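Local structure of transcriptional regulator (Vibrio virus VP882, 7DWM) at residues I18-F21 with G22-D26; Q42-R45 with E46-M50; L110-P113 with S114-A118; E193-I196 with E197-R200; E210-D213 with M214-K218. The protein binds the small molecule 3,5-dimethylpyrazin-2-ol in a PAS-fold domain and probably regulates transcription by binding DNA through a LuxR-type helix-turn-helix domain. All blocks are in the same frame, centred on the assembly; numbering follows the deposited sequence.

Contact 1 (I18-F21 with G22-D26); sequences IHFF and GNQPD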
loop_
_atom_site.group_PDB
_atom_site.type_symbol
_atom_site.label_atom_id
_atom_site.label_comp_id
_atom_site.label_asym_id
_atom_site.label_seq_id
_atom_site.Cartn_x
_atom_site.Cartn_y
_atom_site.Cartn_z
ATOM N N ILE A 18 9.088 -9.580 21.412
ATOM C CA ILE A 18 10.365 -8.851 21.329
ATOM C C ILE A 18 11.449 -9.636 20.594
ATOM O O ILE A 18 12.237 -9.045 19.842
ATOM C CB ILE A 18 10.872 -8.255 22.674
ATOM C CG1 ILE A 18 9.825 -7.521 23.553
ATOM C CG2 ILE A 18 12.314 -7.819 22.659
ATOM C CD1 ILE A 18 9.327 -8.230 24.812
ATOM N N HIS A 19 11.529 -10.958 20.764
ATOM C CA HIS A 19 12.480 -11.653 19.897
ATOM C C HIS A 19 12.084 -11.492 18.428
ATOM O O HIS A 19 12.943 -11.337 17.553
ATOM C CB HIS A 19 12.610 -13.132 20.228
ATOM C CG HIS A 19 13.513 -13.837 19.264
ATOM N ND1 HIS A 19 14.874 -13.623 19.238
ATOM C CD2 HIS A 19 13.247 -14.668 18.229
ATOM C CE1 HIS A 19 15.415 -14.328 18.261
ATOM N NE2 HIS A 19 14.448 -14.967 17.630
ATOM N N PHE A 20 10.781 -11.528 18.148
ATOM C CA PHE A 20 10.275 -11.310 16.795
ATOM C C PHE A 20 10.709 -9.953 16.247
ATOM O O PHE A 20 11.313 -9.871 15.172
ATOM C CB PHE A 20 8.749 -11.446 16.803
ATOM C CG PHE A 20 8.092 -11.084 15.501
ATOM C CD1 PHE A 20 7.096 -10.130 15.469
ATOM C CD2 PHE A 20 8.439 -11.718 14.319
ATOM C CE1 PHE A 20 6.484 -9.779 14.291
ATOM C CE2 PHE A 20 7.814 -11.382 13.135
ATOM C CZ PHE A 20 6.835 -10.408 13.122
ATOM N N PHE A 21 10.400 -8.875 16.974
ATOM C CA PHE A 21 10.694 -7.521 16.508
ATOM C C PHE A 21 12.190 -7.238 16.411
ATOM O O PHE A 21 12.611 -6.472 15.537
ATOM C CB PHE A 21 10.031 -6.494 17.428
ATOM C CG PHE A 21 8.544 -6.641 17.518
ATOM C CD1 PHE A 21 7.798 -6.964 16.399
ATOM C CD2 PHE A 21 7.889 -6.462 18.721
ATOM C CE1 PHE A 21 6.427 -7.106 16.483
ATOM C CE2 PHE A 21 6.526 -6.612 18.808
ATOM C CZ PHE A 21 5.791 -6.930 17.688
ATOM N N GLY A 22 13.007 -7.825 17.289
ATOM C CA GLY A 22 14.432 -7.546 17.267
ATOM C C GLY A 22 15.195 -8.034 16.051
ATOM O O GLY A 22 16.402 -7.787 15.968
ATOM N N ASN A 23 14.545 -8.713 15.109
ATOM C CA ASN A 23 15.217 -9.236 13.921
ATOM C C ASN A 23 14.451 -8.854 12.658
ATOM O O ASN A 23 14.249 -9.662 11.749
ATOM C CB ASN A 23 15.393 -10.751 14.018
ATOM C CG ASN A 23 15.987 -11.185 15.341
ATOM O OD1 ASN A 23 15.330 -11.121 16.375
ATOM N ND2 ASN A 23 17.232 -11.645 15.312
ATOM N N GLN A 24 14.021 -7.594 12.590
ATOM C CA GLN A 24 13.469 -6.990 11.385
ATOM C C GLN A 24 14.074 -5.604 11.206
ATOM O O GLN A 24 14.201 -4.853 12.185
ATOM C CB GLN A 24 11.937 -6.881 11.421
ATOM C CG GLN A 24 11.224 -8.118 11.943
ATOM C CD GLN A 24 10.284 -8.700 10.916
ATOM O OE1 GLN A 24 10.435 -8.461 9.720
ATOM N NE2 GLN A 24 9.305 -9.462 11.373
ATOM N N PRO A 25 14.451 -5.234 9.979
ATOM C CA PRO A 25 14.996 -3.886 9.759
ATOM C C PRO A 25 13.968 -2.782 9.939
ATOM O O PRO A 25 14.355 -1.610 10.025
ATOM C CB PRO A 25 15.500 -3.939 8.307
ATOM C CG PRO A 25 15.608 -5.398 7.981
ATOM C CD PRO A 25 14.517 -6.057 8.763
ATOM N N ASP A 26 12.683 -3.118 10.003
ATOM C CA ASP A 26 11.632 -2.134 10.176
ATOM C C ASP A 26 11.536 -1.689 11.633
ATOM O O ASP A 26 11.804 -2.471 12.549
ATOM C CB ASP A 26 10.287 -2.713 9.752
ATOM C CG ASP A 26 10.128 -2.794 8.253
ATOM O OD1 ASP A 26 9.064 -3.270 7.802
ATOM O OD2 ASP A 26 11.059 -2.386 7.526
#
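F20, F21 and the carbonyls of the last turn of helix 7-21 meet G22, N23 and Q24 in a local contact at the C-terminal end of this helix, where the chain turns off toward strand 28-32. The last regular helical bond runs from G22 N to I18 O, 2.9 Å. Beyond it the backbone unwinds: N23 N makes only a weak bond to F20 O at 3.4 Å, and Q24 N a weak one to F21 O at 3.5 Å. F21 O also receives the side-chain amide of N41, so the end of the helix is tied to the segment just after strand 37-40. The F20 ring, with CG anti to the backbone N (chi1 173°), reaches forward to the end of Q24. Q24 NE2 lies 3.0 Å from F20 CE2, and its amide plane stands almost upright to the ring, 82° apart. The bend of Q24 about CB-CG carries the amide there, while its OE1 has a weak hydrogen bond to T108 of the second subunit. H19 and F20 face the same interface: H19 meets Y13 and F20 meets F20 of that subunit. The buried F21 ring lies nearly parallel to that of W28. Pairing through the helix that precedes the sheet, as between the two subunits here, recurs in PAS dimers.

Contact 2 (Q42-R45 with E46-M50); sequences QPFR and ELVGM. With A1U (3,5-dimethylpyrazin-2-ol), chain C.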
loop_
_atom_site.group_PDB
_atom_site.type_symbol
_atom_site.label_atom_id
_atom_site.label_comp_id
_atom_site.label_asym_id
_atom_site.label_seq_id
_atom_site.Cartn_x
_atom_site.Cartn_y
_atom_site.Cartn_z
ATOM N N GLN A 42 15.685 -1.908 17.923
ATOM C CA GLN A 42 16.690 -0.885 17.653
ATOM C C GLN A 42 16.350 -0.004 16.454
ATOM O O GLN A 42 16.672 1.195 16.501
ATOM C CB GLN A 42 18.065 -1.542 17.473
ATOM C CG GLN A 42 19.206 -0.549 17.291
ATOM C CD GLN A 42 20.540 -1.227 17.050
ATOM O OE1 GLN A 42 21.160 -1.047 16.003
ATOM N NE2 GLN A 42 20.992 -2.007 18.025
ATOM N N PRO A 43 15.730 -0.500 15.372
ATOM C CA PRO A 43 15.291 0.429 14.311
ATOM C C PRO A 43 14.389 1.554 14.799
ATOM O O PRO A 43 14.642 2.726 14.478
ATOM C CB PRO A 43 14.569 -0.502 13.329
ATOM C CG PRO A 43 15.292 -1.789 13.461
ATOM C CD PRO A 43 15.671 -1.903 14.916
ATOM N N PHE A 44 13.347 1.242 15.576
ATOM C CA PHE A 44 12.445 2.300 16.020
ATOM C C PHE A 44 13.149 3.261 16.963
ATOM O O PHE A 44 12.987 4.482 16.846
ATOM C CB PHE A 44 11.201 1.730 16.696
ATOM C CG PHE A 44 10.244 2.794 17.149
ATOM C CD1 PHE A 44 10.257 3.255 18.455
ATOM C CD2 PHE A 44 9.366 3.373 16.250
ATOM C CE1 PHE A 44 9.394 4.249 18.861
ATOM C CE2 PHE A 44 8.498 4.367 16.652
ATOM C CZ PHE A 44 8.514 4.807 17.958
ATOM N N ARG A 45 13.912 2.735 17.921
ATOM C CA ARG A 45 14.623 3.619 18.828
ATOM C C ARG A 45 15.678 4.439 18.102
ATOM O O ARG A 45 16.022 5.525 18.565
ATOM C CB ARG A 45 15.302 2.817 19.941
ATOM C CG ARG A 45 14.390 2.293 21.038
ATOM C CD ARG A 45 15.221 1.654 22.148
ATOM N NE ARG A 45 16.556 1.287 21.677
ATOM C CZ ARG A 45 16.926 0.051 21.352
ATOM N NH1 ARG A 45 16.061 -0.950 21.448
ATOM N NH2 ARG A 45 18.162 -0.183 20.930
ATOM N N GLU A 46 16.135 3.990 16.937
ATOM C CA GLU A 46 17.080 4.768 16.152
ATOM C C GLU A 46 16.409 5.775 15.233
ATOM O O GLU A 46 17.057 6.747 14.824
ATOM C CB GLU A 46 17.966 3.833 15.325
ATOM C CG GLU A 46 19.221 4.489 14.793
ATOM C CD GLU A 46 20.422 3.575 14.866
ATOM O OE1 GLU A 46 20.296 2.466 15.429
ATOM O OE2 GLU A 46 21.492 3.968 14.358
ATOM N N LEU A 47 15.129 5.589 14.913
ATOM C CA LEU A 47 14.435 6.585 14.104
ATOM C C LEU A 47 14.080 7.804 14.947
ATOM O O LEU A 47 14.124 8.942 14.466
ATOM C CB LEU A 47 13.191 5.969 13.470
ATOM C CG LEU A 47 12.330 6.902 12.625
ATOM C CD1 LEU A 47 12.939 7.009 11.242
ATOM C CD2 LEU A 47 10.889 6.416 12.539
ATOM N N VAL A 48 13.737 7.581 16.213
ATOM C CA VAL A 48 13.743 8.637 17.214
ATOM C C VAL A 48 15.204 8.748 17.640
ATOM O O VAL A 48 16.016 7.879 17.302
ATOM C CB VAL A 48 12.784 8.294 18.372
ATOM C CG1 VAL A 48 12.826 9.332 19.495
ATOM C CG2 VAL A 48 11.360 8.147 17.848
ATOM N N GLY A 49 15.563 9.806 18.363
ATOM C CA GLY A 49 16.940 10.058 18.756
ATOM C C GLY A 49 17.566 9.019 19.672
ATOM O O GLY A 49 18.716 9.172 20.097
ATOM N N MET A 50 16.824 7.951 19.977
ATOM C CA MET A 50 17.227 6.953 20.975
ATOM C C MET A 50 18.178 5.920 20.368
ATOM O O MET A 50 17.959 4.708 20.397
ATOM C CB MET A 50 15.983 6.300 21.563
ATOM C CG MET A 50 14.863 7.280 21.929
ATOM S SD MET A 50 15.206 8.405 23.318
ATOM C CE MET A 50 16.305 9.597 22.572
HETATM C CAB A1U C . 4.668 7.661 14.965
HETATM C CAC A1U C . 5.959 7.296 15.422
HETATM C CAE A1U C . 4.971 5.825 16.957
HETATM C CAF A1U C . 3.729 6.251 16.441
HETATM C CAG A1U C . 7.173 7.930 14.799
HETATM C CAH A1U C . 5.094 4.808 18.050
HETATM N NAA A1U C . 3.519 7.144 15.474
HETATM N NAD A1U C . 6.079 6.372 16.419
HETATM O OAI A1U C . 2.600 5.653 17.033
#
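F44 brings the short helix that follows the second strand of the PAS fold into the 3,5-dimethylpyrazin-2-ol pocket, while V48, just past the end of the same helix, approaches the F44 ring obliquely. The ring meets the ligand edge-on: ring nitrogen NAD lies in the plane of the phenyl group, 3.2 Å from F44 CE2. The methyl CAH sits beside CZ of the same ring at 3.4 Å. With CG anti to the backbone N (chi1 -179°), the ring projects away from E46-M50, and V48 reaches it only with CG2, 4.4 Å from F44 CZ. The backbone that carries it is helical: E46 N bonds to Q42 O at 2.9 Å and L47 N to P43 O. V48, the first residue to depart from helical angles, still donates its N to F44 O at 3.3 Å in a nearly straight bond (172°). On the outer side Q42 and E46 run side by side, E46 OE1 lying 3.7 Å from Q42 CG. R45 packs its CB against M50 CB, 3.9 Å away, then folds back at CG-CD-NE so that its guanidinium lies over Q42 CA, where NH1 makes a weak bond to A40 O. N41 OD1 accepts from F44 N at the start of the helix. F44 also meets the rings of F37 and F122, L47 rests on F103 and F105 of strand 99-110, and M50 turns into the loop that holds V55 and M63.

Contact 3 (L110-P113 with S114-A118); sequences LIMP and SGRVA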
loop_
_atom_site.group_PDB
_atom_site.type_symbol
_atom_site.label_atom_id
_atom_site.label_comp_id
_atom_site.label_asym_id
_atom_site.label_seq_id
_atom_site.Cartn_x
_atom_site.Cartn_y
_atom_site.Cartn_z
ATOM N N LEU A 110 -3.376 -5.291 20.132
ATOM C CA LEU A 110 -2.565 -6.346 20.741
ATOM C C LEU A 110 -3.437 -7.340 21.497
ATOM O O LEU A 110 -3.986 -7.036 22.567
ATOM C CB LEU A 110 -1.478 -5.753 21.630
ATOM C CG LEU A 110 -0.475 -6.799 22.130
ATOM C CD1 LEU A 110 0.959 -6.289 22.134
ATOM C CD2 LEU A 110 -0.834 -7.263 23.508
ATOM N N ILE A 111 -3.631 -8.505 20.898
ATOM C CA ILE A 111 -4.269 -9.633 21.567
ATOM C C ILE A 111 -3.224 -10.697 21.847
ATOM O O ILE A 111 -2.216 -10.824 21.146
ATOM C CB ILE A 111 -5.444 -10.143 20.705
ATOM C CG1 ILE A 111 -6.273 -8.977 20.166
ATOM C CG2 ILE A 111 -6.320 -11.123 21.467
ATOM C CD1 ILE A 111 -5.908 -8.557 18.767
ATOM N N MET A 112 -3.450 -11.416 22.937
ATOM C CA MET A 112 -2.522 -12.401 23.467
ATOM C C MET A 112 -3.296 -13.617 23.942
ATOM O O MET A 112 -4.532 -13.595 23.923
ATOM C CB MET A 112 -1.741 -11.825 24.654
ATOM C CG MET A 112 -1.227 -10.411 24.555
ATOM S SD MET A 112 -1.386 -9.579 26.152
ATOM C CE MET A 112 -3.169 -9.621 26.368
ATOM N N PRO A 113 -2.627 -14.693 24.413
ATOM C CA PRO A 113 -3.383 -15.874 24.843
ATOM C C PRO A 113 -4.295 -15.563 26.025
ATOM O O PRO A 113 -5.061 -16.422 26.471
ATOM C CB PRO A 113 -2.284 -16.878 25.221
ATOM C CG PRO A 113 -1.044 -16.076 25.359
ATOM C CD PRO A 113 -1.195 -15.015 24.316
ATOM N N SER A 114 -4.197 -14.328 26.542
ATOM C CA SER A 114 -5.264 -13.778 27.374
ATOM C C SER A 114 -6.560 -13.589 26.594
ATOM O O SER A 114 -7.644 -13.962 27.071
ATOM C CB SER A 114 -4.795 -12.454 27.974
ATOM O OG SER A 114 -5.871 -11.553 28.135
ATOM N N GLY A 115 -6.475 -13.008 25.400
ATOM C CA GLY A 115 -7.645 -12.548 24.685
ATOM C C GLY A 115 -8.050 -11.118 24.985
ATOM O O GLY A 115 -9.020 -10.622 24.388
ATOM N N ARG A 116 -7.366 -10.457 25.913
ATOM C CA ARG A 116 -7.636 -9.086 26.312
ATOM C C ARG A 116 -6.920 -8.113 25.391
ATOM O O ARG A 116 -5.863 -8.418 24.835
ATOM C CB ARG A 116 -7.180 -8.850 27.754
ATOM C CG ARG A 116 -7.592 -7.514 28.326
ATOM C CD ARG A 116 -6.907 -7.239 29.655
ATOM N NE ARG A 116 -5.659 -7.980 29.801
ATOM C CZ ARG A 116 -4.454 -7.421 29.794
ATOM N NH1 ARG A 116 -4.324 -6.108 29.654
ATOM N NH2 ARG A 116 -3.378 -8.181 29.931
ATOM N N VAL A 117 -7.511 -6.931 25.236
ATOM C CA VAL A 117 -6.880 -5.810 24.540
ATOM C C VAL A 117 -5.785 -5.261 25.466
ATOM O O VAL A 117 -6.062 -4.510 26.400
ATOM C CB VAL A 117 -7.909 -4.744 24.148
ATOM C CG1 VAL A 117 -8.873 -5.316 23.139
ATOM C CG2 VAL A 117 -8.717 -4.240 25.350
ATOM N N ALA A 118 -4.536 -5.680 25.241
ATOM C CA ALA A 118 -3.506 -5.207 26.166
ATOM C C ALA A 118 -2.918 -3.871 25.754
ATOM O O ALA A 118 -2.458 -3.113 26.615
ATOM C CB ALA A 118 -2.384 -6.229 26.303
#
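M112 lays its methyl end across S114, R116 and A118, on the inner side of the loop that joins strand 99-110 to strand 119-126. The chain starts with CG beside the backbone N (chi1 -42°) and bends twice more, which brings CE back to the other arm of the turn. There CE lies 3.5 Å from A118 CB and 3.6 Å from S114 CB. It also lies over one face of the R116 guanidinium, 3.8 Å from NH2. A118 points its methyl group toward L110-P113 and touches a second apolar group, L110 CD2, at 3.4 Å. Its backbone N donates to L110 O at 3.0 Å in a bond nearly straight at hydrogen (163°), joining the two ends of the loop. At the tip the chain turns through P113 and S114, with G115 N modelled rather close to M112 O, so that bond is best taken with caution. S114 adds an ST turn: OG accepts R116 N at 2.9 Å. G115 has a positive phi of 90°, a conformation readily taken by glycine. Around the loop, M112 and P113 rest on Y13 of helix 7-21, P113 and S114 touch D10 there, and I111 and P113 pack on N23 and H19 of the second subunit, while L110 pairs by backbone with G119 at the start of strand 119-126.

Contact 4 (E193-I196 with E197-R200); sequences EHAI and ERIR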
loop_
_atom_site.group_PDB
_atom_site.type_symbol
_atom_site.label_atom_id
_atom_site.label_comp_id
_atom_site.label_asym_id
_atom_site.label_seq_id
_atom_site.Cartn_x
_atom_site.Cartn_y
_atom_site.Cartn_z
ATOM N N GLU A 193 -7.700 28.194 -15.889
ATOM C CA GLU A 193 -7.448 27.983 -17.311
ATOM C C GLU A 193 -6.114 28.593 -17.733
ATOM O O GLU A 193 -5.371 27.993 -18.519
ATOM C CB GLU A 193 -8.597 28.571 -18.130
ATOM C CG GLU A 193 -8.995 27.743 -19.339
ATOM C CD GLU A 193 -9.675 26.443 -18.962
ATOM O OE1 GLU A 193 -10.821 26.489 -18.466
ATOM O OE2 GLU A 193 -9.062 25.375 -19.165
ATOM N N HIS A 194 -5.797 29.787 -17.222
ATOM C CA HIS A 194 -4.481 30.377 -17.470
ATOM C C HIS A 194 -3.365 29.484 -16.933
ATOM O O HIS A 194 -2.333 29.286 -17.595
ATOM C CB HIS A 194 -4.400 31.762 -16.825
ATOM C CG HIS A 194 -5.166 32.820 -17.553
ATOM N ND1 HIS A 194 -5.166 32.929 -18.927
ATOM C CD2 HIS A 194 -5.956 33.821 -17.096
ATOM C CE1 HIS A 194 -5.924 33.950 -19.285
ATOM N NE2 HIS A 194 -6.415 34.509 -18.193
ATOM N N ALA A 195 -3.556 28.939 -15.728
ATOM C CA ALA A 195 -2.555 28.037 -15.161
ATOM C C ALA A 195 -2.363 26.801 -16.034
ATOM O O ALA A 195 -1.227 26.359 -16.262
ATOM C CB ALA A 195 -2.951 27.634 -13.741
ATOM N N ILE A 196 -3.464 26.226 -16.524
ATOM C CA ILE A 196 -3.378 25.059 -17.399
ATOM C C ILE A 196 -2.657 25.411 -18.691
ATOM O O ILE A 196 -1.879 24.611 -19.222
ATOM C CB ILE A 196 -4.779 24.484 -17.674
ATOM C CG1 ILE A 196 -5.399 23.949 -16.385
ATOM C CG2 ILE A 196 -4.708 23.373 -18.714
ATOM C CD1 ILE A 196 -6.839 23.531 -16.540
ATOM N N GLU A 197 -2.916 26.606 -19.227
ATOM C CA GLU A 197 -2.223 27.034 -20.438
ATOM C C GLU A 197 -0.718 27.101 -20.209
ATOM O O GLU A 197 0.070 26.627 -21.040
ATOM C CB GLU A 197 -2.760 28.391 -20.893
ATOM C CG GLU A 197 -1.907 29.077 -21.945
ATOM C CD GLU A 197 -2.258 28.644 -23.355
ATOM O OE1 GLU A 197 -1.600 29.119 -24.305
ATOM O OE2 GLU A 197 -3.192 27.830 -23.513
ATOM N N ARG A 198 -0.299 27.651 -19.066
ATOM C CA ARG A 198 1.135 27.769 -18.818
ATOM C C ARG A 198 1.773 26.405 -18.563
ATOM O O ARG A 198 2.902 26.152 -19.002
ATOM C CB ARG A 198 1.393 28.713 -17.644
ATOM C CG ARG A 198 1.402 30.178 -18.043
ATOM C CD ARG A 198 1.829 31.073 -16.895
ATOM N NE ARG A 198 0.700 31.802 -16.329
ATOM C CZ ARG A 198 -0.035 31.364 -15.314
ATOM N NH1 ARG A 198 -1.047 32.096 -14.867
ATOM N NH2 ARG A 198 0.240 30.198 -14.743
ATOM N N ILE A 199 1.048 25.495 -17.907
ATOM C CA ILE A 199 1.553 24.132 -17.729
ATOM C C ILE A 199 1.717 23.443 -19.078
ATOM O O ILE A 199 2.769 22.862 -19.383
ATOM C CB ILE A 199 0.617 23.325 -16.814
ATOM C CG1 ILE A 199 0.658 23.852 -15.384
ATOM C CG2 ILE A 199 0.981 21.847 -16.851
ATOM C CD1 ILE A 199 -0.550 23.446 -14.571
ATOM N N ARG A 200 0.660 23.481 -19.894
ATOM C CA ARG A 200 0.691 22.916 -21.238
ATOM C C ARG A 200 1.896 23.414 -22.025
ATOM O O ARG A 200 2.626 22.624 -22.634
ATOM C CB ARG A 200 -0.610 23.265 -21.960
ATOM C CG ARG A 200 -1.012 22.287 -23.033
ATOM C CD ARG A 200 -1.946 22.951 -24.025
ATOM N NE ARG A 200 -1.227 23.826 -24.946
ATOM C CZ ARG A 200 -1.563 25.087 -25.194
ATOM N NH1 ARG A 200 -2.613 25.627 -24.590
ATOM N NH2 ARG A 200 -0.850 25.809 -26.048
#
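R198 lays its guanidinium over the backbone carbonyl of H194, whose O sits above the centre of the flat group at 3.8 Å. This is helix 189-203 of the LuxR-type helix-turn-helix domain, the third of its four helices and by family the probable DNA-recognition helix. The R198 chain bends at CG-CD-NE (chi3 -106°), which folds the group back along the helix; NH1 comes 3.9 Å from H194 CB, and NH2 forms a salt bridge with E165 of helix 163-172. Four i to i+4 backbone bonds carry the turn, the straightest from R200 N to I196 O at 171°. On the buried side I199 stretches CG1 and CD1 along the A195 carbonyl, CD1 3.4 Å from its O, and continues onto V168 of helix 163-172 and L211 of helix 208-217. I196 packs on V168 and L172 and also meets A178. E193 OE2 bridges to K208. At the other end R200 gives NE to the carbonyl of A205, while its NH1 swings back one turn to E197 OE2, 2.5 Å away, in a salt bridge whose hydrogen bond is weak.

Contact 5 (E210-D213 with M214-K218); sequences ELID and MAMSK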
loop_
_atom_site.group_PDB
_atom_site.type_symbol
_atom_site.label_atom_id
_atom_site.label_comp_id
_atom_site.label_asym_id
_atom_site.label_seq_id
_atom_site.Cartn_x
_atom_site.Cartn_y
_atom_site.Cartn_z
ATOM N N GLU A 210 -2.971 16.202 -25.117
ATOM C CA GLU A 210 -1.537 15.980 -25.257
ATOM C C GLU A 210 -0.814 16.253 -23.946
ATOM O O GLU A 210 0.176 15.587 -23.627
ATOM C CB GLU A 210 -0.970 16.850 -26.376
ATOM C CG GLU A 210 0.279 16.273 -27.023
ATOM C CD GLU A 210 0.785 17.123 -28.167
ATOM O OE1 GLU A 210 0.202 18.200 -28.402
ATOM O OE2 GLU A 210 1.763 16.718 -28.830
ATOM N N LEU A 211 -1.290 17.234 -23.172
ATOM C CA LEU A 211 -0.703 17.500 -21.862
ATOM C C LEU A 211 -0.866 16.305 -20.935
ATOM O O LEU A 211 0.081 15.905 -20.249
ATOM C CB LEU A 211 -1.333 18.748 -21.241
ATOM C CG LEU A 211 -1.049 18.954 -19.749
ATOM C CD1 LEU A 211 0.445 19.103 -19.491
ATOM C CD2 LEU A 211 -1.814 20.150 -19.196
ATOM N N ILE A 212 -2.073 15.737 -20.883
ATOM C CA ILE A 212 -2.309 14.554 -20.059
ATOM C C ILE A 212 -1.387 13.420 -20.485
ATOM O O ILE A 212 -0.755 12.760 -19.650
ATOM C CB ILE A 212 -3.789 14.135 -20.125
ATOM C CG1 ILE A 212 -4.662 15.154 -19.389
ATOM C CG2 ILE A 212 -3.976 12.738 -19.543
ATOM C CD1 ILE A 212 -4.614 15.022 -17.884
ATOM N N ASP A 213 -1.283 13.185 -21.796
ATOM C CA ASP A 213 -0.450 12.087 -22.280
ATOM C C ASP A 213 1.018 12.309 -21.925
ATOM O O ASP A 213 1.692 11.406 -21.408
ATOM C CB ASP A 213 -0.625 11.929 -23.790
ATOM C CG ASP A 213 -1.926 11.244 -24.156
ATOM O OD1 ASP A 213 -2.415 10.417 -23.355
ATOM O OD2 ASP A 213 -2.461 11.538 -25.245
ATOM N N MET A 214 1.530 13.513 -22.192
ATOM C CA MET A 214 2.922 13.828 -21.892
ATOM C C MET A 214 3.212 13.689 -20.402
ATOM O O MET A 214 4.217 13.085 -20.008
ATOM C CB MET A 214 3.248 15.243 -22.371
ATOM C CG MET A 214 3.617 15.339 -23.840
ATOM S SD MET A 214 3.927 17.046 -24.327
ATOM C CE MET A 214 3.779 16.929 -26.107
ATOM N N ALA A 215 2.344 14.250 -19.556
ATOM C CA ALA A 215 2.574 14.192 -18.117
ATOM C C ALA A 215 2.520 12.761 -17.600
ATOM O O ALA A 215 3.332 12.371 -16.753
ATOM C CB ALA A 215 1.553 15.065 -17.387
ATOM N N MET A 216 1.567 11.961 -18.086
ATOM C CA MET A 216 1.489 10.573 -17.644
ATOM C C MET A 216 2.713 9.783 -18.089
ATOM O O MET A 216 3.194 8.909 -17.357
ATOM C CB MET A 216 0.207 9.920 -18.156
ATOM C CG MET A 216 -1.054 10.436 -17.480
ATOM S SD MET A 216 -1.105 10.114 -15.704
ATOM C CE MET A 216 -2.823 10.487 -15.351
ATOM N N SER A 217 3.245 10.083 -19.276
ATOM C CA SER A 217 4.397 9.334 -19.760
ATOM C C SER A 217 5.706 9.800 -19.135
ATOM O O SER A 217 6.703 9.071 -19.208
ATOM C CB SER A 217 4.495 9.436 -21.283
ATOM O OG SER A 217 5.432 10.428 -21.667
ATOM N N LYS A 218 5.730 10.983 -18.522
ATOM C CA LYS A 218 6.940 11.518 -17.912
ATOM C C LYS A 218 6.976 11.329 -16.401
ATOM O O LYS A 218 7.800 11.956 -15.729
ATOM C CB LYS A 218 7.094 12.999 -18.260
ATOM C CG LYS A 218 7.817 13.250 -19.575
ATOM C CD LYS A 218 7.329 14.523 -20.247
ATOM C CE LYS A 218 8.299 14.991 -21.323
ATOM N NZ LYS A 218 8.238 16.467 -21.529
#
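Backbone hydrogen bonds set the frame in which E210 and M214, I212 and M216, meet one turn apart on helix 208-217. M214 N donates to E210 O at 2.9 Å, and the next two residues repeat the bond to L211 O and I212 O. The last of the series, S217 N to D213 O, is 3.0 Å long. In the first turn E210 N is taken by the side chain of N207. Past S217 the helix frays: K218, the first residue out of helical angles, makes only weak bonds from its N, to M214 O and A215 O, and S217 OG adds a weak one to M214 O. Among side-chain contacts, the extended chain of M214, CG beside the backbone N (chi1 -84°), runs back along the helix to the E210 side chain. Its CE lies 3.7 Å from E210 CG and 3.4 Å from E210 OE2, the two chains crossing at a slant. The apolar pair is I212 CG2 with M216 CG, 4.3 Å apart, and L211 and A215 turn inward to F203 of helix 189-203. The polar side-chain ends have partners elsewhere: E210 OE1 accepts G206 N, and D213 OD2 hydrogen-bonds Y221 OH of the second subunit, on which I212 also packs. Four-helix LuxR-type DNA-binding domains close with such a helix, and in relatives such as NarL it serves, as it appears to here, as a dimerisation surface.

In the fold
Contacts 1 to 3 belong to the PAS part and contacts 4 and 5 to the LuxR-type part, 41 to 56 Å apart between centres. Contacts 1 and 2 touch, P43 packing on the backbone of Q24-D26; only contact 2 reaches the ligand. Contact 3 is a turn about 6 Å from contact 1 at nearest atoms. Contacts 1, 3 and 5 touch the second subunit, contacts 2 and 4 do not. Contacts 4 and 5 lie on successive helices joined by I199 and R200 on L211. Every contact is partly buried. The helical contacts rest on regular backbone bonds, contact 1 on a fraying helix end, and contact 3 on turn bonds around a methionine; contact 4 alone has a salt bridge between its own residues.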